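Long-range contacts in aldehyde dehydrogenase (Listeria monocytogenes, PDB 3K9D), which probably interconverts aldehydes or oxo compounds and their oxidised products, with NAD or NADP as the electron acceptor: residues K264-I268 / A348-A352; V236-L240 / E270-Q274. One frame throughout, in Å; residues are numbered along the deposited sequence.

Contact 1 of 2, residues K264-I268 / A348-A352; sequences KEAVI and AFYTA
Lys264, Val267 and Ile268 meet Phe349 and Thr351 where a helix packs on a parallel sheet, the layered α/β arrangement of the aldehyde dehydrogenase fold. Helix 261-273 leaves strand 256-260 and runs back along the sheet face, beside the neighbouring strand 346-352. The two short segments run nearly antiparallel, at 160°, with axes 10.9 Å apart, and alternate strand residues, Phe349 and Thr351, turn toward the helix.

The apolar part centres on the phenyl ring. Phe349 extends with CG anti to the backbone N (chi1 -168°), which carries its outer end to the helix. Val267 CG1 comes to the ring edge, close to its plane, 4.0 Å from Phe349 CE1. Ile268 approaches the far end of the ring obliquely, its CG1 3.7 Å from Phe349 CZ. Val259 of strand 256-260 touches both Val267 and Phe349, so the contact merges with the layer between helix and sheet.

The polar part belongs to Lys264. Its chain runs out straight and bends at the last torsion (chi4 82°), which leaves the ammonium group near both strand side chains. The stronger partner of this charge is Glu328, in a salt bridge from the end of strand 324-328. Within the contact Lys264 NZ gives a weak hydrogen bond to Thr351 OG1 at 3.3 Å. Lys264 CD rests 3.5 Å from Thr351 OG1.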
# COMPACT_ATOMS: atom_id res chain seq x y z
N LYS A 264 34.54 16.39 -18.90
CA LYS A 264 34.75 14.96 -19.22
C LYS A 264 36.20 14.52 -19.00
O LYS A 264 36.45 13.59 -18.24
CB LYS A 264 34.32 14.68 -20.66
CG LYS A 264 34.56 13.25 -21.12
CD LYS A 264 34.25 13.09 -22.59
CE LYS A 264 34.89 11.81 -23.12
NZ LYS A 264 34.08 10.61 -22.82
N GLU A 265 37.13 15.22 -19.65
CA GLU A 265 38.58 15.04 -19.45
C GLU A 265 38.98 15.00 -17.98
O GLU A 265 39.69 14.09 -17.57
CB GLU A 265 39.36 16.17 -20.11
CG GLU A 265 39.96 15.83 -21.44
CD GLU A 265 40.93 16.89 -21.93
OE1 GLU A 265 40.72 17.41 -23.05
OE2 GLU A 265 41.89 17.23 -21.21
N ALA A 266 38.52 15.98 -17.21
CA ALA A 266 38.84 16.06 -15.78
C ALA A 266 38.30 14.88 -14.98
O ALA A 266 38.99 14.33 -14.11
CB ALA A 266 38.33 17.38 -15.21
N VAL A 267 37.07 14.47 -15.30
CA VAL A 267 36.42 13.33 -14.66
C VAL A 267 37.10 11.99 -15.00
O VAL A 267 37.35 11.17 -14.11
CB VAL A 267 34.88 13.29 -14.98
CG1 VAL A 267 34.27 11.99 -14.51
CG2 VAL A 267 34.17 14.46 -14.28
N ILE A 268 37.39 11.78 -16.28
CA ILE A 268 38.09 10.56 -16.71
C ILE A 268 39.46 10.46 -16.02
O ILE A 268 39.77 9.43 -15.43
CB ILE A 268 38.19 10.46 -18.26
CG1 ILE A 268 36.77 10.31 -18.84
CG2 ILE A 268 39.10 9.29 -18.69
CD1 ILE A 268 36.69 9.95 -20.28
N ALA A 348 28.62 2.09 -17.06
CA ALA A 348 28.54 2.90 -18.29
C ALA A 348 29.02 4.32 -18.05
O ALA A 348 28.97 4.82 -16.93
CB ALA A 348 27.10 2.92 -18.83
N PHE A 349 29.47 4.99 -19.12
CA PHE A 349 29.92 6.38 -19.04
C PHE A 349 29.35 7.20 -20.21
O PHE A 349 29.71 6.97 -21.36
CB PHE A 349 31.45 6.43 -19.05
CG PHE A 349 32.02 7.78 -18.69
CD1 PHE A 349 32.54 8.01 -17.41
CD2 PHE A 349 32.08 8.81 -19.63
CE1 PHE A 349 33.06 9.23 -17.08
CE2 PHE A 349 32.60 10.05 -19.29
CZ PHE A 349 33.11 10.25 -18.03
N TYR A 350 28.46 8.15 -19.91
CA TYR A 350 27.81 8.97 -20.94
C TYR A 350 28.31 10.41 -20.91
O TYR A 350 28.60 10.96 -19.84
CB TYR A 350 26.30 9.03 -20.74
CG TYR A 350 25.52 7.75 -20.90
CD1 TYR A 350 24.97 7.39 -22.14
CD2 TYR A 350 25.29 6.91 -19.81
CE1 TYR A 350 24.21 6.23 -22.28
CE2 TYR A 350 24.56 5.73 -19.95
CZ TYR A 350 24.01 5.40 -21.18
OH TYR A 350 23.28 4.24 -21.32
N THR A 351 28.35 11.03 -22.08
CA THR A 351 28.68 12.45 -22.21
C THR A 351 27.49 13.22 -22.81
O THR A 351 26.97 12.88 -23.87
CB THR A 351 29.95 12.66 -23.06
OG1 THR A 351 31.00 11.81 -22.57
CG2 THR A 351 30.41 14.13 -23.00
N ALA A 352 27.07 14.24 -22.07
CA ALA A 352 26.00 15.17 -22.46
C ALA A 352 26.62 16.56 -22.59
O ALA A 352 27.75 16.76 -22.13
CB ALA A 352 24.92 15.17 -21.41

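Contact 2 of 2, residues V236-L240 / E270-Q274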
# COMPACT_ATOMS: atom_id res chain seq x y z
N VAL A 236 34.14 11.20 -7.49
CA VAL A 236 34.77 9.95 -7.88
C VAL A 236 34.89 8.98 -6.69
O VAL A 236 34.56 7.81 -6.83
CB VAL A 236 36.14 10.18 -8.60
CG1 VAL A 236 36.83 8.88 -8.88
CG2 VAL A 236 35.93 10.94 -9.92
N LYS A 237 35.35 9.47 -5.54
CA LYS A 237 35.52 8.64 -4.33
C LYS A 237 34.19 8.05 -3.88
O LYS A 237 34.11 6.87 -3.54
CB LYS A 237 36.14 9.47 -3.19
CG LYS A 237 36.34 8.75 -1.87
CD LYS A 237 36.56 9.76 -0.75
CE LYS A 237 36.64 9.06 0.61
NZ LYS A 237 35.31 8.53 1.06
N HIS A 238 33.14 8.86 -3.89
CA HIS A 238 31.79 8.40 -3.54
C HIS A 238 31.29 7.29 -4.49
O HIS A 238 30.82 6.26 -4.03
CB HIS A 238 30.81 9.56 -3.48
CG HIS A 238 30.96 10.41 -2.25
ND1 HIS A 238 30.37 11.65 -2.13
CD2 HIS A 238 31.61 10.19 -1.08
CE1 HIS A 238 30.67 12.16 -0.95
NE2 HIS A 238 31.41 11.30 -0.29
N ILE A 239 31.43 7.51 -5.79
CA ILE A 239 30.96 6.55 -6.80
C ILE A 239 31.74 5.24 -6.66
O ILE A 239 31.16 4.16 -6.75
CB ILE A 239 31.10 7.14 -8.24
CG1 ILE A 239 30.16 8.34 -8.41
CG2 ILE A 239 30.85 6.08 -9.32
CD1 ILE A 239 30.35 9.13 -9.69
N LEU A 240 33.04 5.34 -6.42
CA LEU A 240 33.87 4.16 -6.20
C LEU A 240 33.55 3.48 -4.88
O LEU A 240 33.49 2.26 -4.84
CB LEU A 240 35.38 4.48 -6.30
CG LEU A 240 35.82 5.01 -7.68
CD1 LEU A 240 37.30 5.28 -7.66
CD2 LEU A 240 35.47 4.02 -8.78
N GLU A 270 40.49 11.78 -13.17
CA GLU A 270 40.29 11.48 -11.76
C GLU A 270 39.85 10.04 -11.51
O GLU A 270 40.36 9.39 -10.57
CB GLU A 270 39.32 12.48 -11.13
CG GLU A 270 39.25 12.46 -9.60
CD GLU A 270 40.57 12.74 -8.89
OE1 GLU A 270 41.44 13.42 -9.47
OE2 GLU A 270 40.74 12.24 -7.75
N PHE A 271 38.91 9.55 -12.33
CA PHE A 271 38.47 8.15 -12.24
C PHE A 271 39.70 7.25 -12.37
O PHE A 271 39.89 6.34 -11.57
CB PHE A 271 37.37 7.81 -13.27
CG PHE A 271 35.95 7.83 -12.69
CD1 PHE A 271 35.57 6.91 -11.71
CD2 PHE A 271 35.02 8.77 -13.12
CE1 PHE A 271 34.27 6.92 -11.16
CE2 PHE A 271 33.72 8.79 -12.59
CZ PHE A 271 33.34 7.85 -11.61
N ARG A 272 40.55 7.55 -13.36
CA ARG A 272 41.84 6.85 -13.53
C ARG A 272 42.80 6.89 -12.34
O ARG A 272 43.33 5.85 -11.93
CB ARG A 272 42.56 7.35 -14.78
CG ARG A 272 42.09 6.64 -16.00
CD ARG A 272 42.65 7.24 -17.28
NE ARG A 272 42.20 6.43 -18.41
CZ ARG A 272 42.02 6.88 -19.65
NH1 ARG A 272 42.24 8.14 -19.96
NH2 ARG A 272 41.61 6.03 -20.58
N LYS A 273 43.03 8.09 -11.81
CA LYS A 273 43.84 8.31 -10.60
C LYS A 273 43.40 7.46 -9.40
O LYS A 273 44.23 6.93 -8.64
CB LYS A 273 43.80 9.80 -10.21
CG LYS A 273 44.95 10.26 -9.32
CD LYS A 273 44.67 11.57 -8.63
CE LYS A 273 45.66 11.73 -7.47
NZ LYS A 273 45.31 12.77 -6.48
N GLN A 274 42.09 7.30 -9.25
CA GLN A 274 41.52 6.59 -8.11
C GLN A 274 41.24 5.10 -8.36
O GLN A 274 40.65 4.42 -7.52
CB GLN A 274 40.23 7.30 -7.67
CG GLN A 274 40.45 8.63 -6.98
CD GLN A 274 39.22 9.12 -6.23
OE1 GLN A 274 38.60 8.38 -5.47
NE2 GLN A 274 38.88 10.38 -6.41
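Val236 stands with CG1 anti to its own nitrogen (chi1 175°) and CG2 anti to its carbonyl carbon, which turns CG2 to Glu270 and the Phe271 ring and CG1 to Phe271 and Gln274, while the unusual chi1 of Phe271, -99°, lays the phenyl ring beneath them. Two helices thus pack side by side on one face of the parallel sheet of the aldehyde dehydrogenase α/β fold, helix 232-243 following strand 223-226 and helix 261-273 following strand 256-260.

The ring of Phe271 organises the apolar layer. Val236 CG2 sits over its centre in a CH-pi contact, 4.0 Å from the Phe271 centroid, and Val236 CG1 lies 3.7 Å from Phe271 CD1. Two other side chains meet the rim: Ile239 CG2 and Leu240 CD2 both lie near the ring plane, the latter 3.9 Å from Phe271 CE1. Ile226 of the sheet also touches Phe271 and Ile239. Leu240 reaches just past the C-terminal end of helix 261-273, where Leu240 CD1 comes within 3.6 Å of Gln274 CB.

Polar atoms border this layer. Gln274 NE2 donates to Glu270 OE2 (3.0 Å, N-H...O angle 162°); the donor meets the anti lone pair of Glu270 OE2, and that oxygen lies close to the plane of the Gln274 amide. Gln274 NE2 also donates to Pro233 O at the start of helix 232-243. These two bonds fix the amide's rotation and bring it against Val236. The ammonium group of Lys237 forms salt bridges with Asp241 and with Glu451 and Glu453 of the second subunit, while Lys237 CA lies 3.3 Å from Gln274 OE1.

The two contacts share helix 261-273 and show how one helix of an α/β domain can serve two neighbours: its first half packs on strand 346-352 in contact 1, and its C-terminal end packs on helix 232-243 in contact 2. Their centres lie about 12 Å apart. Apart from the continuity of the helix, the segments of one contact do not touch those of the other. The segments alternate along the chain, and helix 261-273 joins helix 232-243, which precedes it, to strand 346-352, some 75 residues later. The dimer is felt at contact 2, through Lys237 and His238, whereas the second subunit does not touch contact 1.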